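Local structure of methionyl-tRNA formyltransferase (1ZGH) at residues K44-F49 with T59-N64; L68-V73 with F95-C100; P116-I121 with Q193-E198; A132-G137 with D143-R148. The protein probably transfers a formyl group from 10-formyltetrahydrofolate to the methionine carried by initiator tRNA, supplying the formylmethionyl-tRNA with which bacteria start protein synthesis. All coordinates share one frame; numbering follows the deposited sequence.

Contact 1: K44-F49 with T59-N64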
loop_
_atom_site.group_PDB
_atom_site.type_symbol
_atom_site.label_atom_id
_atom_site.label_comp_id
_atom_site.label_asym_id
_atom_site.label_seq_id
_atom_site.Cartn_x
_atom_site.Cartn_y
_atom_site.Cartn_z
ATOM N N LYS A 44 -7.432 1.818 11.956
ATOM C CA LYS A 44 -8.226 0.947 12.805
ATOM C C LYS A 44 -7.359 -0.215 13.286
ATOM O O LYS A 44 -7.389 -0.544 14.447
ATOM C CB LYS A 44 -9.477 0.418 12.074
ATOM C CG LYS A 44 -10.233 -0.746 12.819
ATOM C CD LYS A 44 -11.445 -1.340 12.021
ATOM C CE LYS A 44 -11.098 -1.953 10.637
ATOM N NZ LYS A 44 -10.234 -3.189 10.635
ATOM N N ASN A 45 -6.623 -0.841 12.369
ATOM C CA ASN A 45 -5.824 -2.026 12.678
ATOM C C ASN A 45 -4.647 -1.688 13.607
ATOM O O ASN A 45 -4.259 -2.502 14.457
ATOM C CB ASN A 45 -5.320 -2.703 11.378
ATOM C CG ASN A 45 -6.412 -3.509 10.651
ATOM O OD1 ASN A 45 -7.428 -3.860 11.238
ATOM N ND2 ASN A 45 -6.188 -3.812 9.374
ATOM N N ALA A 46 -4.127 -0.474 13.468
ATOM C CA ALA A 46 -3.064 0.024 14.321
ATOM C C ALA A 46 -3.570 0.288 15.725
ATOM O O ALA A 46 -2.883 -0.056 16.694
ATOM C CB ALA A 46 -2.437 1.291 13.722
ATOM N N GLN A 47 -4.755 0.895 15.846
ATOM C CA GLN A 47 -5.378 1.135 17.180
ATOM C C GLN A 47 -5.660 -0.188 17.903
ATOM O O GLN A 47 -5.403 -0.327 19.099
ATOM C CB GLN A 47 -6.669 1.946 17.045
ATOM C CG GLN A 47 -6.431 3.388 16.567
ATOM C CD GLN A 47 -7.700 4.117 16.171
ATOM O OE1 GLN A 47 -8.715 3.499 15.838
ATOM N NE2 GLN A 47 -7.641 5.444 16.176
ATOM N N LYS A 48 -6.160 -1.165 17.144
ATOM C CA LYS A 48 -6.404 -2.512 17.664
ATOM C C LYS A 48 -5.099 -3.158 18.131
ATOM O O LYS A 48 -5.031 -3.726 19.238
ATOM C CB LYS A 48 -7.068 -3.357 16.576
ATOM C CG LYS A 48 -7.456 -4.727 17.000
ATOM N N PHE A 49 -4.055 -3.043 17.302
ATOM C CA PHE A 49 -2.742 -3.608 17.625
ATOM C C PHE A 49 -2.171 -2.951 18.891
ATOM O O PHE A 49 -1.615 -3.640 19.774
ATOM C CB PHE A 49 -1.767 -3.461 16.446
ATOM C CG PHE A 49 -0.411 -4.011 16.732
ATOM C CD1 PHE A 49 0.539 -3.237 17.403
ATOM C CD2 PHE A 49 -0.080 -5.313 16.381
ATOM C CE1 PHE A 49 1.801 -3.752 17.720
ATOM C CE2 PHE A 49 1.188 -5.834 16.707
ATOM C CZ PHE A 49 2.116 -5.041 17.390
ATOM N N THR A 59 3.162 1.738 21.792
ATOM C CA THR A 59 2.876 2.014 20.397
ATOM C C THR A 59 2.396 3.458 20.240
ATOM O O THR A 59 1.430 3.875 20.881
ATOM C CB THR A 59 1.801 1.036 19.849
ATOM O OG1 THR A 59 2.230 -0.315 20.051
ATOM C CG2 THR A 59 1.581 1.239 18.373
ATOM N N THR A 60 3.110 4.222 19.416
ATOM C CA THR A 60 2.661 5.554 18.991
ATOM C C THR A 60 2.161 5.472 17.541
ATOM O O THR A 60 2.893 5.025 16.666
ATOM C CB THR A 60 3.825 6.584 19.146
ATOM O OG1 THR A 60 4.320 6.529 20.476
ATOM C CG2 THR A 60 3.382 8.021 18.867
ATOM N N ILE A 61 0.929 5.916 17.304
ATOM C CA ILE A 61 0.327 5.908 15.992
ATOM C C ILE A 61 0.417 7.320 15.410
ATOM O O ILE A 61 0.014 8.289 16.063
ATOM C CB ILE A 61 -1.131 5.429 16.025
ATOM C CG1 ILE A 61 -1.204 4.048 16.671
ATOM C CG2 ILE A 61 -1.725 5.342 14.613
ATOM C CD1 ILE A 61 -2.623 3.588 16.911
ATOM N N ILE A 62 1.009 7.418 14.224
ATOM C CA ILE A 62 1.162 8.676 13.527
ATOM C C ILE A 62 0.426 8.593 12.204
ATOM O O ILE A 62 0.617 7.641 11.452
ATOM C CB ILE A 62 2.649 9.002 13.327
ATOM C CG1 ILE A 62 3.298 9.247 14.711
ATOM C CG2 ILE A 62 2.798 10.192 12.397
ATOM C CD1 ILE A 62 4.795 9.549 14.677
ATOM N N THR A 63 -0.436 9.569 11.934
ATOM C CA THR A 63 -1.276 9.534 10.725
ATOM C C THR A 63 -1.138 10.737 9.798
ATOM O O THR A 63 -1.709 10.717 8.711
ATOM C CB THR A 63 -2.781 9.368 11.067
ATOM O OG1 THR A 63 -3.225 10.477 11.846
ATOM C CG2 THR A 63 -3.019 8.067 11.835
ATOM N N ASN A 64 -0.363 11.741 10.211
ATOM C CA ASN A 64 -0.189 12.986 9.450
ATOM C C ASN A 64 1.278 13.235 9.160
ATOM O O ASN A 64 2.151 13.075 10.048
ATOM C CB ASN A 64 -0.756 14.191 10.224
ATOM C CG ASN A 64 -2.248 14.084 10.469
ATOM O OD1 ASN A 64 -3.038 13.857 9.537
ATOM N ND2 ASN A 64 -2.652 14.248 11.721
#
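The ring of Phe-49 turns an edge toward Thr-59: its CE1 lies 4.2 Å from Thr-59 OG1, which sits near the plane of the ring. This is a loose approach and no hydrogen bond. Phe-49 reaches it because CG stands anti to the backbone N (chi1 179°), which carries the ring from the flank of the helix toward the strand. The hydroxyl of Thr-59 is buried and has no hydrogen-bonding partner in the model; as a small beta-branched residue, threonine is well suited to a strand.

The centre of the contact belongs to Ile-61. Its CD1 pushes against the helix backbone, 3.6 Å from both Ala-46 C and Gln-47 N. The methyl Ala-46 CB lies 3.9 Å from Ile-61 CD1; so small a side chain lets the isoleucine come right up to the peptide. From the solvent side, Gln-47 adds the aliphatic part of an otherwise exposed side chain, with its CG 3.8 Å from Ile-61 CD1 and the two chains crossing at about a right angle.

Helix 40-52 runs nearly antiparallel to strand 57-62 (166° between the short segments), as the return leg of a beta-alpha-beta crossover should. Strand 31-36 pairs alongside through Thr-60 and Ile-62. Helix 156-178 packs on Ala-46 and Phe-49 through Phe-168, Ile-172 and Leu-176, and a hydrogen bond from Asn-45 ND2 to Ser-164 OG links the same two helices.

Contact 2: L68-V73 with F95-C100; sequences LTFEKV and FENFTC
Val-73 lays a methyl on the ring of Phe-98, a CH-pi contact in the Rossmann-like formyltransferase fold, where the capped start of helix 70-76 meets the loop leading into strand 100-104. Val-73 CG1 stands over one face, 3.9 Å from the ring centroid and displaced toward the rim on the side of CE1. It gets there because CG1 is anti to the backbone N (chi1 168°), and the compact valine suits a buried place against a flat ring. The same Phe-98 CE1 lies 3.9 Å from CE1 of Phe-70, near the plane of the Phe-70 ring, at its edge; the two side chains run across each other at about a right angle. Asn-97 comes up beside Phe-70, its ND2 3.8 Å from Phe-70 CE1 and the amide tilted 32° to the ring. That amide nitrogen is committed to the carbonyl of Glu-93, which ties the loop back to helix 92-95.

Further out, Ile-94 and Ile-81 pack on Val-73, and Ile-81 and Pro-78 on Phe-98. The helix start that presents Phe-70 and Val-73 is fixed by Thr-69 at the N-cap. Thr-69 O receives Val-73 N at 2.8 Å, and Thr-69 OG1 accepts a longer bond from Lys-72 N, 3.3 Å with an N-H...O angle of 154°.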
loop_
_atom_site.group_PDB
_atom_site.type_symbol
_atom_site.label_atom_id
_atom_site.label_comp_id
_atom_site.label_asym_id
_atom_site.label_seq_id
_atom_site.Cartn_x
_atom_site.Cartn_y
_atom_site.Cartn_z
ATOM N N LEU A 68 5.478 13.326 11.650
ATOM C CA LEU A 68 6.679 12.503 11.436
ATOM C C LEU A 68 7.904 13.351 11.119
ATOM O O LEU A 68 8.386 13.371 9.979
ATOM C CB LEU A 68 6.462 11.464 10.329
ATOM C CG LEU A 68 7.536 10.366 10.201
ATOM C CD1 LEU A 68 7.330 9.306 11.252
ATOM C CD2 LEU A 68 7.527 9.706 8.790
ATOM N N THR A 69 8.416 14.026 12.140
ATOM C CA THR A 69 9.608 14.847 11.997
ATOM C C THR A 69 10.703 14.276 12.885
ATOM O O THR A 69 10.415 13.628 13.899
ATOM C CB THR A 69 9.361 16.324 12.371
ATOM O OG1 THR A 69 9.090 16.441 13.766
ATOM C CG2 THR A 69 8.209 16.916 11.573
ATOM N N PHE A 70 11.946 14.503 12.495
ATOM C CA PHE A 70 13.098 14.040 13.271
ATOM C C PHE A 70 13.034 14.523 14.723
ATOM O O PHE A 70 13.330 13.767 15.648
ATOM C CB PHE A 70 14.403 14.493 12.609
ATOM C CG PHE A 70 15.646 14.063 13.353
ATOM C CD1 PHE A 70 15.855 12.726 13.660
ATOM C CD2 PHE A 70 16.601 14.992 13.741
ATOM C CE1 PHE A 70 16.988 12.322 14.349
ATOM C CE2 PHE A 70 17.753 14.607 14.431
ATOM C CZ PHE A 70 17.948 13.267 14.747
ATOM N N GLU A 71 12.645 15.781 14.922
ATOM C CA GLU A 71 12.588 16.350 16.263
ATOM C C GLU A 71 11.509 15.676 17.126
ATOM O O GLU A 71 11.722 15.474 18.308
ATOM C CB GLU A 71 12.407 17.879 16.218
ATOM C CG GLU A 71 13.627 18.657 15.636
ATOM C CD GLU A 71 14.949 18.438 16.396
ATOM O OE1 GLU A 71 15.975 18.167 15.730
ATOM O OE2 GLU A 71 14.990 18.547 17.643
ATOM N N LYS A 72 10.377 15.300 16.533
ATOM C CA LYS A 72 9.329 14.590 17.271
ATOM C C LYS A 72 9.632 13.089 17.488
ATOM O O LYS A 72 9.420 12.543 18.587
ATOM C CB LYS A 72 7.969 14.753 16.569
ATOM C CG LYS A 72 7.385 16.176 16.645
ATOM C CD LYS A 72 6.095 16.281 15.842
ATOM C CE LYS A 72 5.501 17.683 15.879
ATOM N NZ LYS A 72 5.233 18.116 17.285
ATOM N N VAL A 73 10.143 12.440 16.456
ATOM C CA VAL A 73 10.485 11.016 16.490
ATOM C C VAL A 73 11.634 10.702 17.496
ATOM O O VAL A 73 11.610 9.664 18.155
ATOM C CB VAL A 73 10.865 10.524 15.056
ATOM C CG1 VAL A 73 11.497 9.149 15.083
ATOM C CG2 VAL A 73 9.646 10.552 14.129
ATOM N N PHE A 95 15.063 7.962 8.306
ATOM C CA PHE A 95 15.462 6.591 7.945
ATOM C C PHE A 95 16.951 6.285 8.194
ATOM O O PHE A 95 17.332 5.126 8.270
ATOM C CB PHE A 95 15.008 6.149 6.539
ATOM C CG PHE A 95 15.678 6.862 5.398
ATOM C CD1 PHE A 95 14.938 7.725 4.584
ATOM C CD2 PHE A 95 16.998 6.605 5.068
ATOM C CE1 PHE A 95 15.539 8.371 3.499
ATOM C CE2 PHE A 95 17.614 7.255 3.989
ATOM C CZ PHE A 95 16.888 8.141 3.218
ATOM N N GLU A 96 17.780 7.307 8.348
ATOM C CA GLU A 96 19.181 7.082 8.665
ATOM C C GLU A 96 19.439 6.903 10.170
ATOM O O GLU A 96 20.520 6.465 10.567
ATOM C CB GLU A 96 20.043 8.226 8.146
ATOM C CG GLU A 96 20.242 8.206 6.635
ATOM C CD GLU A 96 21.168 9.308 6.166
ATOM O OE1 GLU A 96 21.730 10.040 7.018
ATOM O OE2 GLU A 96 21.332 9.453 4.939
ATOM N N ASN A 97 18.476 7.282 11.006
ATOM C CA ASN A 97 18.680 7.245 12.444
ATOM C C ASN A 97 17.795 6.252 13.165
ATOM O O ASN A 97 18.002 6.011 14.345
ATOM C CB ASN A 97 18.510 8.654 13.034
ATOM C CG ASN A 97 19.590 9.620 12.560
ATOM O OD1 ASN A 97 20.761 9.469 12.893
ATOM N ND2 ASN A 97 19.200 10.605 11.766
ATOM N N PHE A 98 16.816 5.680 12.474
ATOM C CA PHE A 98 15.878 4.728 13.057
ATOM C C PHE A 98 15.589 3.653 12.007
ATOM O O PHE A 98 15.666 3.917 10.803
ATOM C CB PHE A 98 14.571 5.436 13.485
ATOM C CG PHE A 98 14.796 6.557 14.457
ATOM C CD1 PHE A 98 14.878 7.872 14.010
ATOM C CD2 PHE A 98 15.002 6.294 15.818
ATOM C CE1 PHE A 98 15.137 8.915 14.906
ATOM C CE2 PHE A 98 15.264 7.328 16.723
ATOM C CZ PHE A 98 15.339 8.640 16.270
ATOM N N THR A 99 15.263 2.451 12.465
ATOM C CA THR A 99 14.958 1.349 11.577
ATOM C C THR A 99 13.548 1.524 11.070
ATOM O O THR A 99 12.558 1.320 11.788
ATOM C CB THR A 99 15.136 -0.021 12.249
ATOM O OG1 THR A 99 16.447 -0.098 12.792
ATOM C CG2 THR A 99 14.992 -1.135 11.238
ATOM N N CYS A 100 13.460 1.915 9.812
ATOM C CA CYS A 100 12.186 2.173 9.179
ATOM C C CYS A 100 11.832 0.976 8.323
ATOM O O CYS A 100 12.646 0.555 7.506
ATOM C CB CYS A 100 12.250 3.452 8.350
ATOM S SG CYS A 100 12.373 4.953 9.319
#

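Contact 3: P116-I121 with Q193-E198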
loop_
_atom_site.group_PDB
_atom_site.type_symbol
_atom_site.label_atom_id
_atom_site.label_comp_id
_atom_site.label_asym_id
_atom_site.label_seq_id
_atom_site.Cartn_x
_atom_site.Cartn_y
_atom_site.Cartn_z
ATOM N N PRO A 116 1.874 0.294 -6.810
ATOM C CA PRO A 116 2.141 -1.098 -7.117
ATOM C C PRO A 116 0.866 -1.894 -7.417
ATOM O O PRO A 116 0.903 -2.747 -8.287
ATOM C CB PRO A 116 2.907 -1.608 -5.878
ATOM C CG PRO A 116 2.547 -0.654 -4.779
ATOM C CD PRO A 116 2.345 0.675 -5.453
ATOM N N LEU A 117 -0.256 -1.621 -6.746
ATOM C CA LEU A 117 -1.455 -2.432 -6.989
ATOM C C LEU A 117 -1.946 -2.317 -8.433
ATOM O O LEU A 117 -2.180 -3.325 -9.090
ATOM C CB LEU A 117 -2.590 -2.103 -6.017
ATOM C CG LEU A 117 -3.904 -2.848 -6.377
ATOM C CD1 LEU A 117 -3.703 -4.362 -6.396
ATOM C CD2 LEU A 117 -4.925 -2.493 -5.354
ATOM N N GLN A 118 -2.064 -1.086 -8.913
ATOM C CA GLN A 118 -2.499 -0.802 -10.260
ATOM C C GLN A 118 -1.475 -1.305 -11.272
ATOM O O GLN A 118 -1.846 -1.897 -12.283
ATOM C CB GLN A 118 -2.775 0.706 -10.453
ATOM C CG GLN A 118 -3.911 1.267 -9.603
ATOM C CD GLN A 118 -3.561 1.500 -8.137
ATOM O OE1 GLN A 118 -2.398 1.711 -7.815
ATOM N NE2 GLN A 118 -4.570 1.442 -7.231
ATOM N N ASN A 119 -0.188 -1.146 -10.972
ATOM C CA ASN A 119 0.849 -1.682 -11.856
ATOM C C ASN A 119 0.812 -3.229 -11.959
ATOM O O ASN A 119 1.008 -3.793 -13.046
ATOM C CB ASN A 119 2.212 -1.190 -11.424
ATOM C CG ASN A 119 2.572 0.152 -12.047
ATOM O OD1 ASN A 119 2.645 0.275 -13.292
ATOM N ND2 ASN A 119 2.806 1.155 -11.208
ATOM N N LEU A 120 0.486 -3.901 -10.845
ATOM C CA LEU A 120 0.357 -5.374 -10.832
ATOM C C LEU A 120 -0.889 -5.867 -11.603
ATOM O O LEU A 120 -0.798 -6.798 -12.393
ATOM C CB LEU A 120 0.288 -5.887 -9.388
ATOM C CG LEU A 120 1.606 -5.757 -8.606
ATOM C CD1 LEU A 120 1.301 -5.866 -7.093
ATOM C CD2 LEU A 120 2.613 -6.801 -9.059
ATOM N N ILE A 121 -2.041 -5.243 -11.330
ATOM C CA ILE A 121 -3.309 -5.603 -11.975
ATOM C C ILE A 121 -3.284 -5.300 -13.474
ATOM O O ILE A 121 -3.649 -6.180 -14.256
ATOM C CB ILE A 121 -4.534 -5.006 -11.278
ATOM C CG1 ILE A 121 -4.678 -5.636 -9.892
ATOM C CG2 ILE A 121 -5.862 -5.269 -12.113
ATOM C CD1 ILE A 121 -5.823 -5.065 -9.056
ATOM N N GLN A 193 6.252 2.894 -12.195
ATOM C CA GLN A 193 6.054 4.331 -12.068
ATOM C C GLN A 193 4.751 4.657 -11.360
ATOM O O GLN A 193 3.763 3.917 -11.463
ATOM C CB GLN A 193 6.024 4.960 -13.446
ATOM C CG GLN A 193 7.223 4.610 -14.259
ATOM C CD GLN A 193 7.390 5.487 -15.480
ATOM O OE1 GLN A 193 7.011 5.094 -16.593
ATOM N NE2 GLN A 193 7.977 6.678 -15.288
ATOM N N ARG A 194 4.762 5.781 -10.650
ATOM C CA ARG A 194 3.603 6.258 -9.953
ATOM C C ARG A 194 2.569 6.656 -10.991
ATOM O O ARG A 194 2.885 7.284 -11.976
ATOM C CB ARG A 194 3.934 7.426 -9.020
ATOM C CG ARG A 194 2.772 7.704 -8.052
ATOM N N ARG A 195 1.330 6.222 -10.808
ATOM C CA ARG A 195 0.305 6.514 -11.803
ATOM C C ARG A 195 -0.313 7.882 -11.477
ATOM O O ARG A 195 -0.432 8.233 -10.317
ATOM C CB ARG A 195 -0.724 5.356 -11.867
ATOM C CG ARG A 195 -0.165 4.172 -12.735
ATOM C CD ARG A 195 -1.044 2.901 -12.842
ATOM N NE ARG A 195 -2.251 3.105 -13.691
ATOM C CZ ARG A 195 -3.365 3.661 -13.237
ATOM N NH1 ARG A 195 -3.449 4.017 -11.991
ATOM N NH2 ARG A 195 -4.397 3.875 -14.026
ATOM N N LYS A 196 -0.647 8.665 -12.500
ATOM C CA LYS A 196 -1.337 9.954 -12.330
ATOM C C LYS A 196 -2.885 9.777 -12.413
ATOM O O LYS A 196 -3.359 8.777 -12.914
ATOM C CB LYS A 196 -0.853 10.939 -13.397
ATOM C CG LYS A 196 0.650 11.234 -13.337
ATOM N N PRO A 197 -3.667 10.726 -11.853
ATOM C CA PRO A 197 -5.143 10.688 -11.977
ATOM C C PRO A 197 -5.675 10.571 -13.407
ATOM O O PRO A 197 -6.666 9.897 -13.643
ATOM C CB PRO A 197 -5.586 12.024 -11.376
ATOM C CG PRO A 197 -4.489 12.393 -10.395
ATOM C CD PRO A 197 -3.201 11.834 -10.986
ATOM N N GLU A 198 -5.003 11.209 -14.365
ATOM C CA GLU A 198 -5.400 11.102 -15.770
ATOM C C GLU A 198 -5.337 9.662 -16.312
ATOM O O GLU A 198 -6.045 9.324 -17.261
ATOM C CB GLU A 198 -4.523 12.002 -16.635
ATOM C CG GLU A 198 -4.608 13.498 -16.301
ATOM C CD GLU A 198 -3.967 13.933 -14.942
ATOM O OE1 GLU A 198 -3.134 13.215 -14.333
ATOM O OE2 GLU A 198 -4.313 15.045 -14.488
HETATM O O HOH W 1 4.893 1.517 -14.230
#
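Gln-193 and Arg-195 belong to an extended chain that passes beside Asn-119 and Gln-118 on the first turns of helix 116-122, with the CA atoms of Asn-119 and Gln-193 8.0 Å apart. The chain leaving strand 191-192 runs past the helix on its way to helix 208-217. Backbones so far apart need side chains to join them, and asparagine, with a donor and an acceptor on one short stem, is well made for gripping a peptide. Asn-119 ND2 donates to Gln-193 O at 2.9 Å (156° at the hydrogen), the acceptor lying almost in the plane of the amide; weak bonds to the carbonyls of Gly-114 and Ser-115 also involve this nitrogen.

Arg-195 lies across Gln-118, its CD and NH1 each 3.7 Å from Gln-118 CB, and the bend at its chi3 (72°) carries the guanidinium across the helix, and NE forms a salt bridge with Glu-122. The buried amide of Gln-118 is satisfied through NE2 by Met-217 O, reaching helix 208-217. On the other side of the asparagine amide one water completes the grip: it donates to Asn-119 OD1 at 2.7 Å and accepts from Gln-193 N at 2.8 Å.

Contact 4: A132-G137 with D143-R148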
loop_
_atom_site.group_PDB
_atom_site.type_symbol
_atom_site.label_atom_id
_atom_site.label_comp_id
_atom_site.label_asym_id
_atom_site.label_seq_id
_atom_site.Cartn_x
_atom_site.Cartn_y
_atom_site.Cartn_z
ATOM N N ALA A 132 8.553 -6.874 3.463
ATOM C CA ALA A 132 8.947 -5.948 4.525
ATOM C C ALA A 132 10.408 -5.588 4.267
ATOM O O ALA A 132 11.272 -6.482 4.205
ATOM C CB ALA A 132 8.751 -6.579 5.885
ATOM N N ILE A 133 10.674 -4.292 4.076
ATOM C CA ILE A 133 12.016 -3.799 3.750
ATOM C C ILE A 133 12.460 -2.632 4.614
ATOM O O ILE A 133 11.641 -1.854 5.098
ATOM C CB ILE A 133 12.125 -3.348 2.281
ATOM C CG1 ILE A 133 11.294 -2.082 2.032
ATOM C CG2 ILE A 133 11.686 -4.482 1.370
ATOM C CD1 ILE A 133 11.412 -1.538 0.625
ATOM N N LYS A 134 13.771 -2.530 4.796
ATOM C CA LYS A 134 14.372 -1.462 5.568
ATOM C C LYS A 134 14.611 -0.293 4.635
ATOM O O LYS A 134 15.384 -0.401 3.672
ATOM C CB LYS A 134 15.715 -1.903 6.166
ATOM C CG LYS A 134 16.231 -0.927 7.216
ATOM C CD LYS A 134 17.560 -1.318 7.758
ATOM C CE LYS A 134 18.083 -0.246 8.698
ATOM N NZ LYS A 134 19.183 -0.783 9.551
ATOM N N VAL A 135 13.978 0.824 4.921
ATOM C CA VAL A 135 14.120 2.029 4.106
ATOM C C VAL A 135 15.596 2.490 4.047
ATOM O O VAL A 135 16.259 2.585 5.090
ATOM C CB VAL A 135 13.236 3.136 4.690
ATOM C CG1 VAL A 135 13.368 4.431 3.917
ATOM C CG2 VAL A 135 11.774 2.647 4.721
ATOM N N ASP A 136 16.097 2.757 2.840
ATOM C CA ASP A 136 17.501 3.188 2.658
ATOM C C ASP A 136 17.632 4.403 1.745
ATOM O O ASP A 136 18.728 4.687 1.249
ATOM C CB ASP A 136 18.334 2.049 2.074
ATOM C CG ASP A 136 17.880 1.651 0.651
ATOM O OD1 ASP A 136 16.901 2.232 0.115
ATOM O OD2 ASP A 136 18.500 0.741 0.075
ATOM N N GLY A 137 16.539 5.107 1.483
ATOM C CA GLY A 137 16.620 6.297 0.626
ATOM C C GLY A 137 16.497 6.101 -0.893
ATOM O O GLY A 137 16.121 7.046 -1.604
ATOM N N ASP A 143 17.114 -3.560 2.093
ATOM C CA ASP A 143 17.241 -4.952 2.504
ATOM C C ASP A 143 15.882 -5.505 2.928
ATOM O O ASP A 143 15.057 -4.786 3.513
ATOM C CB ASP A 143 18.260 -5.106 3.649
ATOM C CG ASP A 143 19.674 -4.676 3.252
ATOM O OD1 ASP A 143 19.883 -4.360 2.067
ATOM O OD2 ASP A 143 20.571 -4.648 4.131
ATOM N N ILE A 144 15.654 -6.778 2.620
ATOM C CA ILE A 144 14.345 -7.409 2.830
ATOM C C ILE A 144 14.397 -8.217 4.116
ATOM O O ILE A 144 15.287 -9.048 4.273
ATOM C CB ILE A 144 13.990 -8.363 1.654
ATOM C CG1 ILE A 144 13.876 -7.586 0.336
ATOM C CG2 ILE A 144 12.677 -9.090 1.940
ATOM C CD1 ILE A 144 13.939 -8.462 -0.913
ATOM N N PHE A 145 13.461 -7.972 5.024
ATOM C CA PHE A 145 13.322 -8.763 6.247
ATOM C C PHE A 145 12.715 -10.131 5.949
ATOM O O PHE A 145 13.243 -11.156 6.389
ATOM C CB PHE A 145 12.435 -8.048 7.274
ATOM C CG PHE A 145 13.034 -6.801 7.853
ATOM C CD1 PHE A 145 13.894 -6.865 8.946
ATOM C CD2 PHE A 145 12.733 -5.553 7.310
ATOM C CE1 PHE A 145 14.433 -5.687 9.508
ATOM C CE2 PHE A 145 13.267 -4.391 7.846
ATOM C CZ PHE A 145 14.115 -4.452 8.951
ATOM N N PHE A 146 11.583 -10.129 5.227
ATOM C CA PHE A 146 10.885 -11.349 4.751
ATOM C C PHE A 146 9.604 -10.971 3.952
ATOM O O PHE A 146 9.237 -9.790 3.859
ATOM C CB PHE A 146 10.552 -12.317 5.913
ATOM C CG PHE A 146 9.670 -11.714 6.999
ATOM C CD1 PHE A 146 8.285 -11.799 6.916
ATOM C CD2 PHE A 146 10.224 -11.081 8.092
ATOM C CE1 PHE A 146 7.468 -11.244 7.901
ATOM C CE2 PHE A 146 9.418 -10.535 9.093
ATOM C CZ PHE A 146 8.038 -10.609 8.987
ATOM N N LYS A 147 8.955 -11.982 3.371
ATOM C CA LYS A 147 7.830 -11.817 2.450
ATOM C C LYS A 147 6.671 -12.716 2.839
ATOM O O LYS A 147 6.884 -13.749 3.481
ATOM C CB LYS A 147 8.240 -12.174 1.011
ATOM C CG LYS A 147 9.331 -11.288 0.438
ATOM C CD LYS A 147 9.753 -11.716 -0.962
ATOM C CE LYS A 147 10.928 -10.890 -1.442
ATOM N NZ LYS A 147 11.307 -11.217 -2.841
ATOM N N ARG A 148 5.457 -12.311 2.454
ATOM C CA ARG A 148 4.252 -13.136 2.593
ATOM C C ARG A 148 3.412 -13.042 1.319
ATOM O O ARG A 148 3.410 -11.994 0.674
ATOM C CB ARG A 148 3.410 -12.684 3.793
ATOM C CG ARG A 148 4.073 -12.878 5.150
ATOM C CD ARG A 148 4.187 -14.339 5.543
ATOM N NE ARG A 148 4.993 -14.506 6.765
ATOM C CZ ARG A 148 6.248 -14.953 6.819
ATOM N NH1 ARG A 148 6.915 -15.318 5.727
ATOM N NH2 ARG A 148 6.852 -15.066 7.998
#
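Ala-132 uses both its backbone polar groups on the opposite strand, but on different residues: its N donates to Phe-146 O at 3.0 Å, nearly in line with the carbonyl, and its O accepts from Phe-145 N at 2.8 Å. Phe-145 and Phe-146 thus face a single residue, a beta bulge in the hairpin of strands 127-134 and 144-151; the helix-like backbone of Phe-145 (psi -51°) makes the kink. Lys-134 N is satisfied by Asp-143 O at 2.9 Å, and that oxygen also receives a CA-H...O contact from Ile-133 CA at 3.2 Å. The backbone of Ile-133 itself bonds outward to Val-102, and Ile-144 to Gln-183.

Side chains fill in around these bonds. Ile-133 CG2 meets Ile-144 CG1 at 3.9 Å in the non-hydrogen-bonded pair, beta-branched residues at ease in a strand. The bulge swings the Phe-145 ring alongside the neighbouring strand, its CE2 3.6 Å from Lys-134 N, with Leu-175 and Pro-182 packing on it too. The charged ends look elsewhere: Lys-147 to Asp-107, Arg-148 to Asp-170 and Glu-174.

The bulge therefore shifts the register by one residue while Ala-132 keeps both its N and O bonded, and it lets Phe-145 and Phe-146 both pack against helix 156-178.

In the fold
Contacts 1, 2 and 4 lie in the formyltransferase-type part of the chain. Contacts 1 and 4 reach the outermost strands of the same six-stranded mixed sheet, 57-62 and 144-151, with centres 20 Å apart. Contact 2 follows contact 1 along the chain, their centres 17 Å apart, and the two touch between Ile-62 and Leu-68. It also meets contact 4: a probable hydrogen bond joins Cys-100 O and Val-135 N (2.9 Å), and Phe-95 packs against Val-135, Asp-136 and Gly-137. Contact 3 brings together residues on either side of contact 4 in sequence, yet stays about 10 Å from it at the nearest atoms, joining helix 116-122, which precedes strand 127-134 of the sheet, to the chain that leads to helix 208-217.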